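Local coordinates for glycosylation Associate Protein 1 (Streptococcus agalactiae serotype V, PDB 6OYC), which probably takes part, within the Gap123 complex, in the glycosylation and secretion of a streptococcal surface protein through the accessory Sec system, at residues A[370-373]-A[374-377]. Sequence-based numbering, arbitrary orientation.
Sequences LKEA and TKVF
T374 folds its hydroxyl back against the preceding turn of the helix, where OG1 lies 2.7 Å from L370 O and 2.8 Å from K371 O. A first torsion of 42° places that oxygen between the backbone N and the carbonyl carbon; its single proton can serve either acceptor. This is a worked example of a helix-borne threonine returning its hydroxyl to a carbonyl one turn back. L370 O is approached a second time by the backbone, T374 N donating to it over 3.1 Å, while K371 O takes K375 N at 3.1 Å. On the tightly packed side, L370 rests on F408 and T374 on L406, both of strand 406-409. F377, further along, turns the edge of its ring to A373 O, CE1 lying 3.5 Å away with the oxygen near the ring plane, and meets the rings of Y340 and F382. The solvent side is looser: the extended chain of K375 crosses E372, whose chain bends at chi2 (-54°), and their charged ends make a long salt bridge, E372 OE2 to K375 NZ at 3.7 Å, with K375 CD alongside the carboxylate. Such a division marks an amphipathic helix packed on the parallel sheet of a Rossmann-like domain, consistent with the GT-B clan.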
loop_
_atom_site.group_PDB
_atom_site.type_symbol
_atom_site.label_atom_id
_atom_site.label_comp_id
_atom_site.label_asym_id
_atom_site.label_seq_id
_atom_site.Cartn_x
_atom_site.Cartn_y
_atom_site.Cartn_z
ATOM N N LEU A 370 -8.442 -1.503 -26.804
ATOM C CA LEU A 370 -9.838 -1.288 -26.428
ATOM C C LEU A 370 -10.509 -0.284 -27.358
ATOM O O LEU A 370 -11.663 -0.475 -27.758
ATOM C CB LEU A 370 -9.932 -0.809 -24.984
ATOM C CG LEU A 370 -9.926 -1.875 -23.904
ATOM C CD1 LEU A 370 -10.073 -1.204 -22.561
ATOM C CD2 LEU A 370 -11.046 -2.859 -24.152
ATOM N N LYS A 371 -9.795 0.785 -27.727
ATOM C CA LYS A 371 -10.368 1.759 -28.650
ATOM C C LYS A 371 -10.706 1.113 -29.992
ATOM O O LYS A 371 -11.790 1.339 -30.541
ATOM C CB LYS A 371 -9.413 2.942 -28.839
ATOM C CG LYS A 371 -10.106 4.247 -29.251
ATOM C CD LYS A 371 -9.107 5.375 -29.571
ATOM C CE LYS A 371 -9.761 6.494 -30.400
ATOM N NZ LYS A 371 -8.903 7.029 -31.508
ATOM N N GLU A 372 -9.798 0.292 -30.531
ATOM C CA GLU A 372 -10.051 -0.316 -31.838
ATOM C C GLU A 372 -11.175 -1.337 -31.763
ATOM O O GLU A 372 -12.023 -1.401 -32.659
ATOM C CB GLU A 372 -8.783 -0.974 -32.384
ATOM C CG GLU A 372 -7.902 -0.061 -33.215
ATOM C CD GLU A 372 -8.650 0.596 -34.360
ATOM O OE1 GLU A 372 -9.624 -0.005 -34.874
ATOM O OE2 GLU A 372 -8.258 1.719 -34.743
ATOM N N ALA A 373 -11.207 -2.138 -30.697
ATOM C CA ALA A 373 -12.215 -3.181 -30.601
ATOM C C ALA A 373 -13.607 -2.622 -30.353
ATOM O O ALA A 373 -14.589 -3.321 -30.617
ATOM C CB ALA A 373 -11.846 -4.168 -29.503
ATOM N N THR A 374 -13.711 -1.391 -29.838
ATOM C CA THR A 374 -15.012 -0.741 -29.710
ATOM C C THR A 374 -15.453 -0.081 -31.015
ATOM O O THR A 374 -16.652 -0.064 -31.311
ATOM C CB THR A 374 -14.997 0.299 -28.581
ATOM O OG1 THR A 374 -13.775 1.053 -28.631
ATOM C CG2 THR A 374 -15.127 -0.383 -27.219
ATOM N N LYS A 375 -14.504 0.449 -31.799
ATOM C CA LYS A 375 -14.824 1.098 -33.072
ATOM C C LYS A 375 -15.745 0.233 -33.924
ATOM O O LYS A 375 -16.660 0.739 -34.582
ATOM C CB LYS A 375 -13.533 1.399 -33.833
ATOM C CG LYS A 375 -13.322 2.861 -34.185
ATOM C CD LYS A 375 -11.929 3.094 -34.793
ATOM C CE LYS A 375 -11.497 4.556 -34.689
ATOM N NZ LYS A 375 -10.192 4.800 -35.369
ATOM N N VAL A 376 -15.536 -1.086 -33.889
ATOM C CA VAL A 376 -16.264 -1.998 -34.761
ATOM C C VAL A 376 -17.749 -2.071 -34.428
ATOM O O VAL A 376 -18.549 -2.495 -35.270
ATOM C CB VAL A 376 -15.603 -3.389 -34.699
ATOM C CG1 VAL A 376 -16.223 -4.335 -35.712
ATOM C CG2 VAL A 376 -14.096 -3.259 -34.929
ATOM N N PHE A 377 -18.162 -1.666 -33.232
ATOM C CA PHE A 377 -19.594 -1.704 -32.975
ATOM C C PHE A 377 -20.336 -0.551 -33.628
ATOM O O PHE A 377 -21.574 -0.559 -33.630
ATOM C CB PHE A 377 -19.870 -1.735 -31.476
ATOM C CG PHE A 377 -19.480 -3.027 -30.833
ATOM C CD1 PHE A 377 -18.143 -3.328 -30.616
ATOM C CD2 PHE A 377 -20.441 -3.948 -30.459
ATOM C CE1 PHE A 377 -17.771 -4.517 -30.023
ATOM C CE2 PHE A 377 -20.076 -5.143 -29.862
ATOM C CZ PHE A 377 -18.742 -5.430 -29.645
#